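Local coordinates for transcriptional regulator, LYSR family (PDB 4AB6), which probably controls methionine-biosynthesis genes as a MetR-like LysR-family transcriptional regulator, present here as its regulatory domain without the DNA-binding part, at residues 13-18 with 62-67; 108-113 with 132-137. The protein carries 2 engineered substitutions. All blocks are in the same frame, centred on the assembly; numbering follows the deposited sequence.

Contact 1: residues 13-18 with 62-67. Engineered in segment 13-18: Ser16 (natural residue Cys).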
loop_
_atom_site.group_PDB
_atom_site.type_symbol
_atom_site.label_atom_id
_atom_site.label_comp_id
_atom_site.label_asym_id
_atom_site.label_seq_id
_atom_site.Cartn_x
_atom_site.Cartn_y
_atom_site.Cartn_z
ATOM N N ALA A 13 -1.360 0.311 16.731
ATOM C CA ALA A 13 -1.918 1.527 16.122
ATOM C C ALA A 13 -0.759 2.264 15.478
ATOM O O ALA A 13 0.289 2.447 16.099
ATOM C CB ALA A 13 -2.569 2.414 17.169
ATOM N N VAL A 14 -0.918 2.632 14.211
ATOM C CA VAL A 14 0.168 3.248 13.464
ATOM C C VAL A 14 -0.237 4.535 12.741
ATOM O O VAL A 14 -1.204 4.547 11.968
ATOM C CB VAL A 14 0.943 2.179 12.624
ATOM C CG1 VAL A 14 0.063 0.984 12.248
ATOM C CG2 VAL A 14 1.602 2.762 11.398
ATOM N N GLU A 15 0.494 5.618 13.039
ATOM C CA GLU A 15 0.288 6.970 12.512
ATOM C C GLU A 15 0.529 7.112 11.018
ATOM O O GLU A 15 -0.315 7.696 10.331
ATOM C CB GLU A 15 1.162 7.977 13.296
ATOM C CG GLU A 15 0.857 9.434 13.004
ATOM C CD GLU A 15 1.799 10.445 13.612
ATOM O OE1 GLU A 15 2.061 10.347 14.829
ATOM O OE2 GLU A 15 2.213 11.378 12.889
ATOM N N SER A 16 1.697 6.622 10.520
ATOM C CA SER A 16 2.082 6.734 9.116
ATOM C C SER A 16 2.018 5.414 8.363
ATOM O O SER A 16 2.322 4.366 8.917
ATOM C CB SER A 16 3.467 7.352 8.987
ATOM O OG SER A 16 3.722 7.718 7.642
ATOM N N HIS A 17 1.632 5.467 7.091
ATOM C CA HIS A 17 1.541 4.309 6.202
ATOM C C HIS A 17 2.942 3.725 5.932
ATOM O O HIS A 17 3.064 2.523 5.698
ATOM C CB HIS A 17 0.856 4.704 4.883
ATOM C CG HIS A 17 -0.568 5.166 5.033
ATOM N ND1 HIS A 17 -1.613 4.497 4.423
ATOM C CD2 HIS A 17 -1.071 6.239 5.695
ATOM C CE1 HIS A 17 -2.709 5.178 4.735
ATOM N NE2 HIS A 17 -2.436 6.231 5.500
ATOM N N THR A 18 3.994 4.575 5.982
ATOM C CA THR A 18 5.394 4.179 5.766
ATOM C C THR A 18 5.911 3.195 6.815
ATOM O O THR A 18 6.742 2.347 6.484
ATOM C CB THR A 18 6.321 5.395 5.681
ATOM O OG1 THR A 18 6.113 6.249 6.805
ATOM C CG2 THR A 18 6.143 6.173 4.405
ATOM N N ILE A 62 2.601 3.674 17.199
ATOM C CA ILE A 62 3.807 4.164 16.515
ATOM C C ILE A 62 3.518 5.613 16.117
ATOM O O ILE A 62 2.681 5.842 15.244
ATOM C CB ILE A 62 4.181 3.252 15.304
ATOM C CG1 ILE A 62 4.391 1.755 15.707
ATOM C CG2 ILE A 62 5.366 3.818 14.502
ATOM C CD1 ILE A 62 5.635 1.414 16.570
ATOM N N VAL A 63 4.150 6.588 16.811
ATOM C CA VAL A 63 3.905 8.024 16.600
ATOM C C VAL A 63 5.132 8.854 16.189
ATOM O O VAL A 63 6.264 8.466 16.475
ATOM C CB VAL A 63 3.078 8.693 17.738
ATOM C CG1 VAL A 63 1.645 8.167 17.772
ATOM C CG2 VAL A 63 3.755 8.546 19.098
ATOM N N SER A 64 4.892 10.006 15.529
ATOM C CA SER A 64 5.924 10.930 15.044
ATOM C C SER A 64 6.294 12.060 16.025
ATOM O O SER A 64 7.126 12.916 15.691
ATOM C CB SER A 64 5.551 11.494 13.676
ATOM O OG SER A 64 4.509 12.451 13.796
ATOM N N GLU A 65 5.696 12.059 17.229
ATOM C CA GLU A 65 5.977 13.057 18.263
ATOM C C GLU A 65 5.697 12.528 19.668
ATOM O O GLU A 65 4.689 11.848 19.880
ATOM C CB GLU A 65 5.248 14.396 18.002
ATOM C CG GLU A 65 3.741 14.296 17.794
ATOM C CD GLU A 65 3.021 15.593 17.473
ATOM O OE1 GLU A 65 3.643 16.673 17.594
ATOM O OE2 GLU A 65 1.826 15.528 17.109
ATOM N N ALA A 66 6.596 12.834 20.619
ATOM C CA ALA A 66 6.459 12.389 22.001
ATOM C C ALA A 66 5.955 13.529 22.879
ATOM O O ALA A 66 6.630 13.990 23.811
ATOM C CB ALA A 66 7.762 11.808 22.512
ATOM N N GLU A 67 4.749 14.014 22.504
ATOM C CA GLU A 67 4.016 15.091 23.169
ATOM C C GLU A 67 3.477 14.535 24.475
ATOM O O GLU A 67 2.515 13.754 24.487
ATOM C CB GLU A 67 2.899 15.648 22.266
ATOM C CG GLU A 67 3.430 16.253 20.978
ATOM C CD GLU A 67 2.730 17.495 20.469
ATOM O OE1 GLU A 67 1.478 17.511 20.438
ATOM O OE2 GLU A 67 3.439 18.430 20.031
HETATM O O HOH W 1 3.923 6.372 12.221
#
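Glu15 reaches across to Ser64 and holds it with both carboxylate oxygens. Its CB starts beside the neighbouring strand, 3.3 Å from Ile62 O. From there CG lies opposite the backbone N (chi1 -170°), and the extended chain carries the carboxylate across to the other segment. At the tip OE1 accepts the backbone N-H of Ser64, with Ser64 N 2.9 Å from Glu15 OE1 and above the carboxylate plane; the same oxygen rests against Val63 CB. Glu15 OE2 takes the hydroxyl of Ser64 on its syn side, OG to OE2 2.7 Å, a two-point grip that should fix the carboxylate's rotation. Lys122 bonds weakly to Ser64 OG, placing a positive charge near the acid. This clasp lies just past the ends of parallel strands 9-14 and 60-63, in the first lobe of a periplasmic-binding-protein-like fold. Behind it one parallel bridge, Val14 with Ile62, is framed by two backbone bonds, Ile62 N to Ala13 O (2.8 Å) and Glu15 N to Ile62 O (3.1 Å). Beta-branched Val14 and Ile62 suit the extended backbone and pack on helix 20-33, their CB atoms 4.3 Å apart. Engineered Ser16, cysteine in nature, is hydrogen-bonded through OG to Thr18 OG1 at 2.9 Å.

Contact 2: residues 108-113 with 132-137; sequences LITYPV and PPRRHS
Leu108 and Arg134 lie side by side on one face of the parallel strands 108-110 and 134-136, with Leu108 CD2 over a face of the guanidinium, 4.0 Å from Arg134 NE. The leucine gives that flat group an apolar bed. On the other face Ile109 CG1 packs 3.8 Å from Arg135 CB, before the arginine chain bends away (chi2 100°). Beta-branched Thr110 suits the extended strand and presents OG1 to the ring edge of His136. Pro112, centre of an inverse gamma turn, swings the chain out of the strand and sets its CB 3.8 Å from His136 CB. Beneath these side chains runs the backbone ladder. Leu108 N donates to Pro133 O (2.8 Å) and Thr110 N to Arg135 O (2.9 Å), and Ser137 N closes the series on Thr110 O (3.1 Å). Arg135 N bonds only weakly to Leu108 O and also donates to a water. Farther out, Asp115 forms a salt bridge with Arg134, and Asp40 of the second subunit forms one with Arg135, tying this strand to the dimer interface. The strands end a beta-alpha-beta unit: helix 119-125 packs on Leu108, Pro132 and Arg134, helix 140-148 lies against Ile109, Arg135 and Ser137, and Ile153 shares backbone hydrogen bonding with Ile109.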
loop_
_atom_site.group_PDB
_atom_site.type_symbol
_atom_site.label_atom_id
_atom_site.label_comp_id
_atom_site.label_asym_id
_atom_site.label_seq_id
_atom_site.Cartn_x
_atom_site.Cartn_y
_atom_site.Cartn_z
ATOM N N LEU A 108 0.040 18.908 -3.805
ATOM C CA LEU A 108 0.710 18.102 -2.799
ATOM C C LEU A 108 0.087 16.705 -2.705
ATOM O O LEU A 108 -1.094 16.569 -2.382
ATOM C CB LEU A 108 0.748 18.821 -1.435
ATOM C CG LEU A 108 1.624 18.189 -0.344
ATOM C CD1 LEU A 108 3.114 18.219 -0.721
ATOM C CD2 LEU A 108 1.389 18.854 0.993
ATOM N N ILE A 109 0.895 15.675 -3.013
ATOM C CA ILE A 109 0.482 14.271 -2.960
ATOM C C ILE A 109 0.890 13.667 -1.610
ATOM O O ILE A 109 2.079 13.568 -1.301
ATOM C CB ILE A 109 0.988 13.444 -4.177
ATOM C CG1 ILE A 109 0.648 14.159 -5.510
ATOM C CG2 ILE A 109 0.399 12.018 -4.146
ATOM C CD1 ILE A 109 1.490 13.779 -6.659
ATOM N N THR A 110 -0.117 13.314 -0.791
ATOM C CA THR A 110 0.059 12.740 0.542
ATOM C C THR A 110 -0.840 11.518 0.713
ATOM O O THR A 110 -1.693 11.249 -0.144
ATOM C CB THR A 110 -0.273 13.781 1.645
ATOM O OG1 THR A 110 -1.660 14.135 1.607
ATOM C CG2 THR A 110 0.613 15.025 1.602
ATOM N N TYR A 111 -0.685 10.805 1.850
ATOM C CA TYR A 111 -1.542 9.677 2.220
ATOM C C TYR A 111 -2.889 10.265 2.660
ATOM O O TYR A 111 -2.903 11.428 3.075
ATOM C CB TYR A 111 -0.906 8.854 3.351
ATOM C CG TYR A 111 0.414 8.219 2.977
ATOM C CD1 TYR A 111 0.472 7.155 2.088
ATOM C CD2 TYR A 111 1.606 8.683 3.521
ATOM C CE1 TYR A 111 1.686 6.572 1.737
ATOM C CE2 TYR A 111 2.830 8.117 3.164
ATOM C CZ TYR A 111 2.865 7.063 2.272
ATOM O OH TYR A 111 4.065 6.504 1.928
ATOM N N PRO A 112 -4.039 9.551 2.542
ATOM C CA PRO A 112 -5.308 10.164 2.965
ATOM C C PRO A 112 -5.432 10.207 4.486
ATOM O O PRO A 112 -6.088 9.370 5.104
ATOM C CB PRO A 112 -6.379 9.316 2.270
ATOM C CG PRO A 112 -5.726 8.045 1.939
ATOM C CD PRO A 112 -4.239 8.168 2.062
ATOM N N VAL A 113 -4.752 11.203 5.079
ATOM C CA VAL A 113 -4.620 11.439 6.520
ATOM C C VAL A 113 -4.612 12.984 6.782
ATOM O O VAL A 113 -4.189 13.722 5.888
ATOM C CB VAL A 113 -3.326 10.743 7.035
ATOM C CG1 VAL A 113 -3.513 9.235 7.173
ATOM C CG2 VAL A 113 -2.132 11.059 6.136
ATOM N N PRO A 132 -1.403 24.115 -0.199
ATOM C CA PRO A 132 -1.563 23.784 -1.626
ATOM C C PRO A 132 -2.682 22.758 -1.894
ATOM O O PRO A 132 -3.056 22.044 -0.957
ATOM C CB PRO A 132 -0.185 23.228 -1.993
ATOM C CG PRO A 132 0.321 22.621 -0.739
ATOM C CD PRO A 132 -0.174 23.507 0.360
ATOM N N PRO A 133 -3.229 22.639 -3.140
ATOM C CA PRO A 133 -4.264 21.614 -3.395
ATOM C C PRO A 133 -3.710 20.214 -3.141
ATOM O O PRO A 133 -2.585 19.912 -3.544
ATOM C CB PRO A 133 -4.627 21.820 -4.874
ATOM C CG PRO A 133 -4.133 23.168 -5.211
ATOM C CD PRO A 133 -2.914 23.381 -4.375
ATOM N N ARG A 134 -4.472 19.390 -2.414
ATOM C CA ARG A 134 -4.049 18.040 -2.038
ATOM C C ARG A 134 -4.454 16.964 -3.038
ATOM O O ARG A 134 -5.351 17.166 -3.855
ATOM C CB ARG A 134 -4.556 17.680 -0.626
ATOM C CG ARG A 134 -4.132 18.634 0.490
ATOM C CD ARG A 134 -2.690 18.457 0.940
ATOM N NE ARG A 134 -2.452 19.041 2.261
ATOM C CZ ARG A 134 -2.175 20.320 2.483
ATOM N NH1 ARG A 134 -2.116 21.176 1.477
ATOM N NH2 ARG A 134 -1.980 20.758 3.718
ATOM N N ARG A 135 -3.771 15.820 -2.965
ATOM C CA ARG A 135 -4.003 14.638 -3.779
ATOM C C ARG A 135 -3.725 13.452 -2.861
ATOM O O ARG A 135 -2.664 13.394 -2.232
ATOM C CB ARG A 135 -3.084 14.630 -5.010
ATOM C CG ARG A 135 -3.405 13.541 -6.026
ATOM C CD ARG A 135 -4.210 14.078 -7.192
ATOM N NE ARG A 135 -4.780 12.988 -7.982
ATOM C CZ ARG A 135 -4.384 12.637 -9.199
ATOM N NH1 ARG A 135 -3.419 13.313 -9.812
ATOM N NH2 ARG A 135 -4.970 11.629 -9.828
ATOM N N HIS A 136 -4.694 12.542 -2.725
ATOM C CA HIS A 136 -4.549 11.422 -1.806
ATOM C C HIS A 136 -4.342 10.064 -2.439
ATOM O O HIS A 136 -4.995 9.735 -3.428
ATOM C CB HIS A 136 -5.697 11.400 -0.793
ATOM C CG HIS A 136 -5.885 12.697 -0.065
ATOM N ND1 HIS A 136 -4.921 13.183 0.805
ATOM C CD2 HIS A 136 -6.917 13.570 -0.105
ATOM C CE1 HIS A 136 -5.393 14.330 1.256
ATOM N NE2 HIS A 136 -6.594 14.602 0.737
ATOM N N SER A 137 -3.421 9.282 -1.853
ATOM C CA SER A 137 -3.089 7.922 -2.264
ATOM C C SER A 137 -2.599 7.122 -1.070
ATOM O O SER A 137 -1.760 7.600 -0.311
ATOM C CB SER A 137 -2.038 7.910 -3.367
ATOM O OG SER A 137 -1.862 6.588 -3.852
HETATM O O HOH W 2 -2.511 15.362 -0.446
#

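How the contacts relate
Contact 1 closes before contact 2 opens along the chain, and their centres are about 18 Å apart. Contact 1 joins strands 9-14 and 60-63; contact 2 joins 108-110 and 134-136, with Ile109 bonded on to Ile153, and both lie within the LysR substrate-binding domain. They meet where the loops after their first strands come together: the rings of His17 and Tyr111 stack, and Thr18 CG2 lies 3.3 Å from Tyr111 OH. His17 also touches Val113. Strand-end loops of two lobes thus face each other, consistent with the cleft in which LysR-family regulatory domains typically bind effectors, although neither contact contains a ligand here.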